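Local atomic coordinates of rhamnose ABC transporter, periplasmic rhamnose-binding protein (Kribbella flavida, PDB entry 4KVF), a protein that probably binds a carbohydrate, presumably rhamnose, outside the cell membrane and delivers it to an ABC transporter for uptake. Residues Gln142-Gly147 and Ala321-Leu326; Thr54-Gly59 and Leu278-Asp283; Ile166-Ala171 and Ser180-Met185; Ala34-Gly39 and Ser297-Gly302; Ala43-Gln48 and Ser83-Tyr88. All blocks are in the same frame, centred on the assembly; numbering follows the deposited sequence.

Contact 1 of 5, residues Gln142-Gly147 and Ala321-Leu326; sequences QATTQG and AGEIVL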
# COMPACT_ATOMS: atom_id res chain seq x y z
N GLN A 142 1.71 2.73 3.56
CA GLN A 142 0.27 2.60 3.36
C GLN A 142 -0.35 1.64 4.35
O GLN A 142 -1.50 1.81 4.77
CB GLN A 142 -0.08 2.16 1.93
CG GLN A 142 0.57 0.87 1.49
CD GLN A 142 1.85 1.11 0.73
OE1 GLN A 142 2.72 1.87 1.18
NE2 GLN A 142 1.98 0.49 -0.44
N ALA A 143 0.43 0.65 4.76
CA ALA A 143 -0.02 -0.31 5.77
C ALA A 143 1.18 -1.12 6.16
O ALA A 143 1.99 -1.44 5.30
CB ALA A 143 -1.11 -1.21 5.19
N THR A 144 1.29 -1.47 7.43
CA THR A 144 2.42 -2.26 7.90
C THR A 144 2.25 -3.72 7.47
O THR A 144 1.15 -4.16 7.15
CB THR A 144 2.59 -2.22 9.42
OG1 THR A 144 1.41 -2.73 10.05
CG2 THR A 144 2.86 -0.80 9.90
N THR A 145 3.34 -4.47 7.49
CA THR A 145 3.22 -5.88 7.18
C THR A 145 2.40 -6.58 8.26
O THR A 145 1.65 -7.52 7.98
CB THR A 145 4.57 -6.57 6.99
OG1 THR A 145 5.34 -6.43 8.19
CG2 THR A 145 5.33 -5.95 5.83
N GLN A 146 2.53 -6.11 9.51
CA GLN A 146 1.72 -6.64 10.60
C GLN A 146 0.25 -6.37 10.31
O GLN A 146 -0.60 -7.26 10.46
CB GLN A 146 2.11 -5.97 11.93
CG GLN A 146 1.35 -6.50 13.13
CD GLN A 146 1.58 -7.98 13.37
OE1 GLN A 146 2.67 -8.50 13.11
NE2 GLN A 146 0.56 -8.67 13.86
N GLY A 147 -0.04 -5.14 9.90
CA GLY A 147 -1.41 -4.75 9.61
C GLY A 147 -2.01 -5.61 8.52
O GLY A 147 -3.15 -6.07 8.61
N ALA A 321 11.96 5.51 13.25
CA ALA A 321 12.71 5.82 12.02
C ALA A 321 11.94 6.68 11.02
O ALA A 321 12.17 6.59 9.82
CB ALA A 321 13.20 4.54 11.35
N GLY A 322 11.04 7.52 11.51
CA GLY A 322 10.33 8.44 10.65
C GLY A 322 9.21 7.83 9.84
O GLY A 322 8.66 8.47 8.94
N GLU A 323 8.83 6.60 10.17
CA GLU A 323 7.73 5.94 9.47
C GLU A 323 6.40 6.45 9.97
O GLU A 323 6.15 6.48 11.19
CB GLU A 323 7.79 4.42 9.65
CG GLU A 323 6.60 3.72 9.04
CD GLU A 323 6.71 2.21 9.09
OE1 GLU A 323 6.31 1.61 10.12
OE2 GLU A 323 7.22 1.62 8.12
N ILE A 324 5.55 6.88 9.04
CA ILE A 324 4.21 7.31 9.34
C ILE A 324 3.25 6.34 8.65
O ILE A 324 3.24 6.24 7.43
CB ILE A 324 3.96 8.74 8.81
CG1 ILE A 324 4.99 9.69 9.43
CG2 ILE A 324 2.54 9.18 9.14
CD1 ILE A 324 4.96 11.11 8.83
N VAL A 325 2.45 5.63 9.44
CA VAL A 325 1.60 4.57 8.88
C VAL A 325 0.22 5.13 8.60
O VAL A 325 -0.43 5.67 9.50
CB VAL A 325 1.46 3.41 9.89
CG1 VAL A 325 0.53 2.33 9.33
CG2 VAL A 325 2.84 2.83 10.19
N LEU A 326 -0.23 5.01 7.35
CA LEU A 326 -1.50 5.60 6.93
C LEU A 326 -2.65 5.07 7.78
O LEU A 326 -3.51 5.83 8.23
CB LEU A 326 -1.76 5.32 5.44
CG LEU A 326 -3.15 5.65 4.89
CD1 LEU A 326 -3.43 7.16 4.98
CD2 LEU A 326 -3.26 5.17 3.44
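Thr144 and Val325 meet through their methyl groups, the two side chains crossing at about a right angle. Thr144 CG2 lies 3.6 Å from Val325 CG2 and 3.9 Å from Val325 CG1, so the threonine methyl rests against both prongs of the valine. The threonine can do this because its two branches are divided between two tasks: with OG1 between the backbone N and the carbonyl carbon (chi1 59°), the hydroxyl turns to its own chain and accepts from Gly147 N at 2.8 Å, while CG2 is left for the valine. A threonine therefore suits the N-cap of helix 145-159, supplying a capping oxygen and an apolar methyl at once. Leu326 CB sits 3.6 Å from Gln142 O, an apolar carbon against a carbonyl. The amide of Gln142 points elsewhere, its NE2 bonding to Asp128, and the carboxylate of Glu323 is held by Asn141 through OE2. Backbone bonds from Ile324 and Leu326 to Asn141 place strand 323-325 beside strand 138-141, at the edge of the parallel sheet. Segment 142-147 carries the chain from that sheet to helix 145-159 of the other lobe, one of the interdomain connections characteristic of the two-lobed periplasmic binding protein fold.

Contact 2 of 5, residues Thr54-Gly59 and Leu278-Asp283; sequences TDVEVG and LWNPAD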
# COMPACT_ATOMS: atom_id res chain seq x y z
N THR A 54 -1.24 4.89 -9.89
CA THR A 54 -0.36 6.02 -9.60
C THR A 54 -1.08 7.37 -9.74
O THR A 54 -0.88 8.28 -8.94
CB THR A 54 0.89 6.01 -10.49
OG1 THR A 54 1.71 4.90 -10.14
CG2 THR A 54 1.68 7.30 -10.31
N ASP A 55 -1.94 7.47 -10.75
CA ASP A 55 -2.73 8.68 -10.97
C ASP A 55 -3.60 9.02 -9.76
O ASP A 55 -3.67 10.18 -9.35
CB ASP A 55 -3.59 8.55 -12.22
CG ASP A 55 -2.79 8.67 -13.51
OD1 ASP A 55 -1.57 8.95 -13.43
OD2 ASP A 55 -3.38 8.49 -14.59
N VAL A 56 -4.25 8.01 -9.19
CA VAL A 56 -5.10 8.21 -8.01
C VAL A 56 -4.23 8.61 -6.83
O VAL A 56 -4.61 9.46 -6.01
CB VAL A 56 -5.89 6.93 -7.65
CG1 VAL A 56 -6.71 7.15 -6.39
CG2 VAL A 56 -6.78 6.51 -8.81
N GLU A 57 -3.05 8.00 -6.76
CA GLU A 57 -2.10 8.22 -5.67
C GLU A 57 -1.60 9.66 -5.63
O GLU A 57 -1.76 10.35 -4.62
CB GLU A 57 -0.92 7.27 -5.85
CG GLU A 57 0.12 7.31 -4.75
CD GLU A 57 0.97 6.05 -4.76
OE1 GLU A 57 1.66 5.80 -5.78
OE2 GLU A 57 0.94 5.30 -3.77
N VAL A 58 -1.01 10.13 -6.72
CA VAL A 58 -0.49 11.49 -6.73
C VAL A 58 -1.62 12.52 -6.78
O VAL A 58 -1.43 13.68 -6.38
CB VAL A 58 0.51 11.73 -7.88
CG1 VAL A 58 1.75 10.87 -7.66
CG2 VAL A 58 -0.13 11.47 -9.24
N GLY A 59 -2.78 12.09 -7.25
CA GLY A 59 -3.96 12.94 -7.32
C GLY A 59 -4.43 13.34 -5.93
O GLY A 59 -4.99 14.41 -5.73
N LEU A 278 -7.05 -3.65 0.75
CA LEU A 278 -5.89 -3.02 0.15
C LEU A 278 -5.72 -1.72 0.92
O LEU A 278 -5.64 -1.73 2.15
CB LEU A 278 -6.07 -2.76 -1.36
CG LEU A 278 -4.78 -2.49 -2.15
CD1 LEU A 278 -3.95 -3.77 -2.37
CD2 LEU A 278 -5.06 -1.79 -3.48
N TRP A 279 -5.71 -0.60 0.21
CA TRP A 279 -5.55 0.71 0.81
C TRP A 279 -6.03 1.74 -0.22
O TRP A 279 -6.26 1.40 -1.37
CB TRP A 279 -4.07 0.94 1.19
CG TRP A 279 -3.08 0.43 0.17
CD1 TRP A 279 -2.65 1.09 -0.95
CD2 TRP A 279 -2.39 -0.82 0.19
NE1 TRP A 279 -1.74 0.31 -1.63
CE2 TRP A 279 -1.57 -0.86 -0.96
CE3 TRP A 279 -2.38 -1.92 1.06
CZ2 TRP A 279 -0.75 -1.96 -1.26
CZ3 TRP A 279 -1.57 -3.00 0.76
CH2 TRP A 279 -0.76 -3.01 -0.39
N ASN A 280 -6.23 2.98 0.20
CA ASN A 280 -6.65 4.02 -0.73
C ASN A 280 -5.42 4.83 -1.14
O ASN A 280 -4.89 5.60 -0.34
CB ASN A 280 -7.72 4.92 -0.10
CG ASN A 280 -8.19 6.02 -1.03
OD1 ASN A 280 -7.74 6.12 -2.18
ND2 ASN A 280 -9.14 6.83 -0.56
N PRO A 281 -4.95 4.64 -2.38
CA PRO A 281 -3.69 5.27 -2.77
C PRO A 281 -3.77 6.77 -2.69
O PRO A 281 -2.76 7.42 -2.44
CB PRO A 281 -3.51 4.84 -4.24
CG PRO A 281 -4.38 3.64 -4.39
CD PRO A 281 -5.56 3.89 -3.50
N ALA A 282 -4.96 7.33 -2.92
CA ALA A 282 -5.12 8.78 -2.84
C ALA A 282 -4.75 9.29 -1.45
O ALA A 282 -4.18 10.37 -1.30
CB ALA A 282 -6.55 9.20 -3.21
N ASP A 283 -5.05 8.50 -0.42
CA ASP A 283 -4.72 8.91 0.94
C ASP A 283 -3.22 8.90 1.19
O ASP A 283 -2.73 9.63 2.05
CB ASP A 283 -5.42 8.03 1.99
CG ASP A 283 -6.92 8.22 2.02
OD1 ASP A 283 -7.41 9.27 1.56
OD2 ASP A 283 -7.62 7.31 2.53
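Glu57 lies against Pro281 along the inner part of its side chain, while its acid end runs on past the contact. Its CB is 3.9 Å from Pro281 CB, a methylene beside the pyrrolidine ring. With CG anti to the backbone N (chi1 -176°), the next carbon comes beside the proline carbonyl oxygen, Glu57 CG lying 3.7 Å from Pro281 O. Beyond CG the chain is extended and brings the carboxylate close to Asp128, whose OD2 lies near Glu57 OE2; two like charges so close would probably raise the proton affinity of one of them. Ile284 of helix 281-296 also touches the Glu57 side chain.

The backbones come nearer still. Glu57 CA makes a CA-H...O contact with Pro281 O at 3.4 Å, and Ala282 CA makes another with Val56 O at 3.3 Å. Alanine suits the place because its lone methyl fits where the CA atoms of Glu57 and Ala282 are 4.2 Å apart, with no larger side chain to hold the helices apart. Here the first turn of helix 281-296 meets the early turns of helix 52-67, within the two-lobed periplasmic binding protein fold and just after the chain leaves strand 276-278. Proline fits a first turn, where its missing N-H costs no helix bond, and Asn280 is the N-cap: its OD1 accepts from Ala282 N at 3.1 Å, the donor standing 53° out of the carbonyl plane. Val56 completes the packing, its CG1 3.8 Å from Ala282 CB, and Phe342 touches both Val56 and Pro281.

Contact 3 of 5, residues Ile166-Ala171 and Ser180-Met185; sequences IAVLSA and SWIEVM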
# COMPACT_ATOMS: atom_id res chain seq x y z
N ILE A 166 -7.54 -23.24 5.33
CA ILE A 166 -7.31 -22.13 4.42
C ILE A 166 -6.02 -22.39 3.65
O ILE A 166 -5.16 -23.14 4.10
CB ILE A 166 -7.25 -20.77 5.17
CG1 ILE A 166 -6.04 -20.70 6.09
CG2 ILE A 166 -8.53 -20.54 5.98
CD1 ILE A 166 -5.76 -19.28 6.61
N ALA A 167 -5.89 -21.77 2.47
CA ALA A 167 -4.68 -21.91 1.66
C ALA A 167 -4.34 -20.54 1.14
O ALA A 167 -5.21 -19.70 1.00
CB ALA A 167 -4.91 -22.87 0.52
N VAL A 168 -3.06 -20.31 0.86
CA VAL A 168 -2.64 -19.04 0.30
C VAL A 168 -2.27 -19.24 -1.16
O VAL A 168 -1.63 -20.23 -1.51
CB VAL A 168 -1.43 -18.46 1.09
CG1 VAL A 168 -0.75 -17.31 0.32
CG2 VAL A 168 -1.88 -18.03 2.48
N LEU A 169 -2.73 -18.33 -2.02
CA LEU A 169 -2.26 -18.24 -3.39
C LEU A 169 -1.39 -16.99 -3.50
O LEU A 169 -1.88 -15.86 -3.46
CB LEU A 169 -3.45 -18.20 -4.37
CG LEU A 169 -3.15 -17.96 -5.85
CD1 LEU A 169 -2.21 -19.03 -6.39
CD2 LEU A 169 -4.44 -17.94 -6.67
N SER A 170 -0.08 -17.20 -3.56
CA SER A 170 0.85 -16.09 -3.49
C SER A 170 1.33 -15.66 -4.87
O SER A 170 0.79 -16.08 -5.89
CB SER A 170 2.05 -16.46 -2.60
OG SER A 170 2.84 -15.31 -2.30
N ALA A 171 2.33 -14.78 -4.88
CA ALA A 171 3.00 -14.38 -6.11
C ALA A 171 4.12 -15.39 -6.38
O ALA A 171 3.86 -16.58 -6.41
CB ALA A 171 3.55 -12.96 -5.97
N SER A 180 6.73 -11.61 3.34
CA SER A 180 6.60 -10.91 4.62
C SER A 180 5.20 -11.09 5.16
O SER A 180 5.01 -11.45 6.33
CB SER A 180 6.86 -9.41 4.46
OG SER A 180 8.24 -9.15 4.28
N TRP A 181 4.21 -10.84 4.31
CA TRP A 181 2.81 -10.94 4.73
C TRP A 181 2.46 -12.35 5.18
O TRP A 181 1.74 -12.54 6.16
CB TRP A 181 1.88 -10.47 3.62
CG TRP A 181 2.12 -9.04 3.22
CD1 TRP A 181 2.53 -8.02 4.04
CD2 TRP A 181 1.99 -8.48 1.91
NE1 TRP A 181 2.66 -6.86 3.32
CE2 TRP A 181 2.33 -7.11 2.01
CE3 TRP A 181 1.62 -8.99 0.66
CZ2 TRP A 181 2.31 -6.26 0.91
CZ3 TRP A 181 1.59 -8.15 -0.42
CH2 TRP A 181 1.94 -6.79 -0.29
N ILE A 182 2.99 -13.35 4.48
CA ILE A 182 2.73 -14.74 4.83
C ILE A 182 3.35 -15.06 6.19
O ILE A 182 2.74 -15.74 7.02
CB ILE A 182 3.25 -15.69 3.73
CG1 ILE A 182 2.36 -15.56 2.48
CG2 ILE A 182 3.31 -17.14 4.22
CD1 ILE A 182 2.97 -16.20 1.22
N GLU A 183 4.55 -14.54 6.44
CA GLU A 183 5.17 -14.78 7.74
C GLU A 183 4.32 -14.19 8.86
O GLU A 183 4.14 -14.81 9.90
CB GLU A 183 6.61 -14.24 7.79
CG GLU A 183 7.31 -14.50 9.13
CD GLU A 183 7.55 -15.98 9.41
OE1 GLU A 183 7.74 -16.76 8.44
OE2 GLU A 183 7.56 -16.36 10.60
N VAL A 184 3.77 -13.00 8.64
CA VAL A 184 2.88 -12.42 9.65
C VAL A 184 1.63 -13.29 9.82
O VAL A 184 1.20 -13.57 10.95
CB VAL A 184 2.49 -10.97 9.31
CG1 VAL A 184 1.46 -10.46 10.32
CG2 VAL A 184 3.75 -10.09 9.34
N MSE A 185 1.06 -13.76 8.71
CA MSE A 185 -0.08 -14.67 8.77
C MSE A 185 0.21 -15.89 9.65
O MSE A 185 -0.62 -16.30 10.47
CB MSE A 185 -0.48 -15.15 7.38
CG MSE A 185 -1.11 -14.09 6.51
SE MSE A 185 -1.72 -14.88 4.83
CE MSE A 185 -3.14 -15.99 5.55
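Val168 sends CG1 anti to its own nitrogen (chi1 166°), which gives each methyl a different partner on helix 176-189. CG1 meets Ile182 CD1 at 4.0 Å, and CG2 meets the methyl CE of Met185, a selenomethionine, at 3.9 Å. A beta-branched valine suits this buried strand position, having two methyls to share between Ile182 and Met185. The bend of the Met185 chain at chi3 (67°) turns that terminal methyl to the strand, where it also comes within 4.3 Å of Ile166 CD1. Ile182 CD1 lies 3.6 Å from Ser170 OG. Ile166, Val168 and Ser170 alternate along the strand and point to the helix, and Ile182 and Met185, one helical turn apart, answer them. An alanine in place of Val168 would lack both methyls and is likely to open a gap between the strand and the helix, leaving Ile182 CD1 and Met185 CE without this partner. Strand and helix run nearly antiparallel, at 169°, as the first two members of the right-handed beta-alpha-beta unit completed by strand 197-204. No hydrogen bond joins the two segments, so the attachment rests on buried apolar contact, where side-chain shape matters more than polar direction.

Contact 4 of 5, residues Ala34-Gly39 and Ser297-Gly302; sequences APLKEG and SGQITG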
# COMPACT_ATOMS: atom_id res chain seq x y z
N ALA A 34 3.41 25.64 15.47
CA ALA A 34 3.85 26.39 14.30
C ALA A 34 2.79 26.27 13.21
O ALA A 34 2.29 25.17 12.95
CB ALA A 34 5.19 25.88 13.80
N PRO A 35 2.45 27.39 12.56
CA PRO A 35 1.46 27.32 11.48
C PRO A 35 1.99 26.67 10.21
O PRO A 35 3.15 26.89 9.85
CB PRO A 35 1.12 28.80 11.23
CG PRO A 35 2.34 29.55 11.67
CD PRO A 35 2.90 28.77 12.83
N LEU A 36 1.16 25.87 9.54
CA LEU A 36 1.53 25.33 8.25
C LEU A 36 1.71 26.50 7.29
O LEU A 36 0.85 27.37 7.19
CB LEU A 36 0.45 24.36 7.73
CG LEU A 36 0.83 22.95 7.29
CD1 LEU A 36 1.86 22.31 8.21
CD2 LEU A 36 -0.42 22.08 7.25
N LYS A 37 2.86 26.54 6.62
CA LYS A 37 3.18 27.60 5.67
C LYS A 37 2.37 27.47 4.38
O LYS A 37 2.15 26.36 3.89
CB LYS A 37 4.67 27.57 5.30
CG LYS A 37 5.64 27.88 6.42
CD LYS A 37 7.08 27.63 5.94
CE LYS A 37 8.12 27.73 7.06
NZ LYS A 37 9.49 27.38 6.56
N GLU A 38 1.95 28.61 3.83
CA GLU A 38 1.31 28.63 2.51
C GLU A 38 2.38 28.73 1.42
O GLU A 38 3.52 29.11 1.68
CB GLU A 38 0.34 29.81 2.40
CG GLU A 38 -0.85 29.71 3.31
CD GLU A 38 -1.74 30.95 3.26
OE1 GLU A 38 -1.26 32.02 2.81
OE2 GLU A 38 -2.91 30.86 3.69
N GLY A 39 2.00 28.39 0.19
CA GLY A 39 2.87 28.57 -0.95
C GLY A 39 4.02 27.58 -1.07
O GLY A 39 4.96 27.81 -1.83
N SER A 297 7.31 23.34 7.73
CA SER A 297 6.79 24.40 8.60
C SER A 297 7.33 24.32 10.02
O SER A 297 7.03 25.17 10.86
CB SER A 297 5.26 24.36 8.61
OG SER A 297 4.76 24.32 7.28
N GLY A 298 8.13 23.31 10.30
CA GLY A 298 8.72 23.15 11.62
C GLY A 298 7.84 22.50 12.68
O GLY A 298 8.20 22.50 13.85
N GLN A 299 6.70 21.95 12.28
CA GLN A 299 5.81 21.30 13.25
C GLN A 299 6.34 19.96 13.75
O GLN A 299 6.09 19.56 14.90
CB GLN A 299 4.42 21.09 12.65
CG GLN A 299 3.65 22.34 12.34
CD GLN A 299 2.29 22.04 11.76
OE1 GLN A 299 2.03 20.93 11.29
NE2 GLN A 299 1.40 23.03 11.80
N ILE A 300 7.03 19.24 12.88
CA ILE A 300 7.64 17.96 13.20
C ILE A 300 9.05 17.92 12.63
O ILE A 300 9.41 18.76 11.80
CB ILE A 300 6.82 16.76 12.65
CG1 ILE A 300 6.73 16.78 11.12
CG2 ILE A 300 5.43 16.68 13.31
CD1 ILE A 300 6.10 15.52 10.54
N THR A 301 9.84 16.93 13.06
CA THR A 301 11.19 16.72 12.53
C THR A 301 11.36 15.30 11.98
O THR A 301 12.33 14.99 11.28
CB THR A 301 12.29 16.98 13.59
OG1 THR A 301 12.18 16.02 14.65
CG2 THR A 301 12.18 18.40 14.18
N GLY A 302 10.41 14.44 12.30
CA GLY A 302 10.50 13.04 11.93
C GLY A 302 10.95 12.16 13.08
O GLY A 302 11.21 10.97 12.89
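Ser297 OG has two partners: Lys37 N donates to it across the segments at 3.0 Å in a nearly straight bond of 173°, and the same hydroxyl is bonded to Ala293 O in the preceding helix. Serine suits the spot because one hydroxyl can accept from Lys37 N while also bonding to Ala293 O at the end of its own helix. Its CB lies 3.5 Å from Pro35 O, and the aliphatic chain of Lys37 runs alongside the residue, bringing Lys37 CE to 3.9 Å from Ser297 CA before the amine ends on Lys296 O.

These bonds tie the segment leading into strand 41-45 to the end of helix 281-296. The helix closes in a Schellman motif, in which Gly298 takes a positive phi (82°), a conformation that a side chain would jam against the preceding carbonyl. Past this turn the chain presents Gln299, whose NE2 donates to Ala34 O at 2.6 Å. The carbonyl oxygen lies within 2° of the glutamine amide plane, and the donor approaches nearly along the line of the C=O bond. An extended chain beyond CG lets the amide span the distance.

An alanine at Gln299 would remove the amide and would probably leave Ala34 O without this donor and open space beside Leu36 CD1. That methyl lies 3.4 Å from Gln299 OE1, the two side chains crossing at about a right angle, and Leu36 also packs on Ala293. Ala34 CB, small enough to fit beside the turn, approaches Ser297 O at 3.5 Å.

Contact 5 of 5, residues Ala43-Gln48 and Ser83-Tyr88; sequences AYLPKQ and SSQVSY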
# COMPACT_ATOMS: atom_id res chain seq x y z
N ALA A 43 6.54 18.53 -4.73
CA ALA A 43 6.63 17.78 -5.98
C ALA A 43 6.56 16.28 -5.71
O ALA A 43 7.10 15.82 -4.71
CB ALA A 43 7.93 18.11 -6.69
N TYR A 44 5.91 15.55 -6.60
CA TYR A 44 5.73 14.10 -6.48
C TYR A 44 6.51 13.37 -7.56
O TYR A 44 6.45 13.72 -8.75
CB TYR A 44 4.25 13.74 -6.59
CG TYR A 44 3.50 14.03 -5.32
CD1 TYR A 44 3.19 15.33 -4.97
CD2 TYR A 44 3.15 13.00 -4.46
CE1 TYR A 44 2.52 15.61 -3.79
CE2 TYR A 44 2.49 13.28 -3.28
CZ TYR A 44 2.18 14.58 -2.95
OH TYR A 44 1.51 14.84 -1.77
N LEU A 45 7.23 12.33 -7.14
CA LEU A 45 8.00 11.47 -8.04
C LEU A 45 7.64 10.03 -7.74
O LEU A 45 8.30 9.37 -6.91
CB LEU A 45 9.51 11.68 -7.83
CG LEU A 45 10.51 10.80 -8.59
CD1 LEU A 45 10.17 10.71 -10.07
CD2 LEU A 45 11.93 11.34 -8.41
N PRO A 46 6.60 9.53 -8.40
CA PRO A 46 6.20 8.13 -8.23
C PRO A 46 7.18 7.21 -8.96
O PRO A 46 8.10 7.70 -9.63
CB PRO A 46 4.82 8.09 -8.89
CG PRO A 46 4.92 9.11 -9.99
CD PRO A 46 5.82 10.21 -9.46
N LYS A 47 7.00 5.90 -8.83
CA LYS A 47 7.84 4.95 -9.54
C LYS A 47 7.65 5.04 -11.06
O LYS A 47 8.62 5.00 -11.81
CB LYS A 47 7.57 3.52 -9.06
CG LYS A 47 7.86 3.35 -7.58
CD LYS A 47 7.90 1.88 -7.19
CE LYS A 47 8.73 1.70 -5.93
NZ LYS A 47 8.65 0.30 -5.43
N GLN A 48 6.40 5.14 -11.50
CA GLN A 48 6.08 5.31 -12.91
C GLN A 48 4.87 6.22 -13.11
O GLN A 48 3.85 6.04 -12.44
CB GLN A 48 5.82 3.96 -13.59
CG GLN A 48 7.07 3.16 -13.92
CD GLN A 48 6.83 2.11 -15.01
OE1 GLN A 48 5.97 2.28 -15.87
NE2 GLN A 48 7.60 1.02 -14.96
N SER A 83 15.15 6.53 -17.99
CA SER A 83 15.72 7.56 -17.12
C SER A 83 15.69 7.09 -15.68
O SER A 83 14.72 6.47 -15.23
CB SER A 83 14.97 8.88 -17.26
OG SER A 83 15.28 9.52 -18.49
N SER A 84 16.76 7.40 -14.95
CA SER A 84 16.85 7.09 -13.53
C SER A 84 16.02 8.05 -12.68
O SER A 84 15.78 9.19 -13.05
CB SER A 84 18.30 7.18 -13.08
OG SER A 84 18.74 8.53 -13.15
N GLN A 85 15.61 7.59 -11.50
CA GLN A 85 14.95 8.49 -10.57
C GLN A 85 15.87 9.61 -10.13
O GLN A 85 15.42 10.70 -9.80
CB GLN A 85 14.45 7.72 -9.36
CG GLN A 85 13.22 6.90 -9.64
CD GLN A 85 12.63 6.35 -8.38
OE1 GLN A 85 13.34 5.77 -7.56
NE2 GLN A 85 11.33 6.58 -8.18
N VAL A 86 17.18 9.34 -10.11
CA VAL A 86 18.15 10.36 -9.71
C VAL A 86 18.06 11.61 -10.61
O VAL A 86 18.13 12.74 -10.11
CB VAL A 86 19.57 9.75 -9.67
CG1 VAL A 86 20.65 10.83 -9.47
CG2 VAL A 86 19.64 8.71 -8.56
N SER A 87 17.87 11.40 -11.91
CA SER A 87 17.79 12.52 -12.86
C SER A 87 16.61 13.42 -12.49
O SER A 87 16.71 14.65 -12.52
CB SER A 87 17.67 12.03 -14.30
OG SER A 87 16.46 11.30 -14.49
N TYR A 88 15.51 12.80 -12.10
CA TYR A 88 14.33 13.56 -11.69
C TYR A 88 14.53 14.28 -10.36
O TYR A 88 14.13 15.42 -10.20
CB TYR A 88 13.07 12.67 -11.65
CG TYR A 88 12.66 12.17 -13.02
CD1 TYR A 88 11.95 12.99 -13.90
CD2 TYR A 88 12.99 10.89 -13.45
CE1 TYR A 88 11.59 12.55 -15.16
CE2 TYR A 88 12.63 10.44 -14.73
CZ TYR A 88 11.93 11.27 -15.57
OH TYR A 88 11.57 10.82 -16.81
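Leu45 makes the apolar part of the contact, its two methyls straddling the base of the Tyr88 side chain. CD2 lies 3.7 Å from Tyr88 CB and CD1 lies 3.8 Å from the same carbon, the side chains crossing at about a right angle. The leucine reaches across because CG is anti to its backbone nitrogen (chi1 175°), extending the branch from the strand to the helix. Leu45 CD2 also lies 3.8 Å from Gln85 O, a methyl against a carbonyl oxygen. CD1 approaches the tyrosine ring obliquely, while the ring itself leads away and packs on Pro77. Leucine suits the buried strand end, where it also touches Val102, and tyrosine suits a partly exposed helix face, giving its CB to the core.

The second kind of contact is polar atoms near each other without a bond: Gln85 NE2 is 3.7 Å from Pro46 O. The amide of Gln85 is engaged beyond the two segments: NE2 donates to Ala103 O, and OE1 accepts from Asn105 N. Lys47 likewise ends on Ser129.

The third kind is capping at the start of helix 85-94. Ser84 is the N-cap, its OG accepting from Ser87 N at 3.2 Å, and Ser87 OG in return donates to Ser84 O at 2.6 Å, in the carbonyl plane. Strand 41-45 lies in the parallel sheet of one lobe, and helix 85-94 packs against it in the alpha/beta fold. The chemistry implies a division of labour: apolar contact joins strand to helix, while the buried glutamine amide has both its donor and acceptor ends satisfied by a neighbouring loop.

In the fold
Contacts 1, 2 and 5 follow one another across the protein. Contact 2, its centre about 16 Å from that of contact 1 and about 17 Å from that of contact 5, touches both: Gln142 CG packs on Trp279 CD2 at 3.6 Å, and Thr54 CG2 on Gln48 O at 3.3 Å. Contacts 1 and 5 reach the same six-stranded sheet, whereas contact 3 belongs to the four-stranded sheet of the other lobe and meets contact 1 through Thr145 and Val184. Contact 4, about 40 Å from contact 3 between centres, lies at the far end. In this family sugars bind between the lobes, so contacts 1 and 2, beside the junction of the lobes, probably lie close to the cleft.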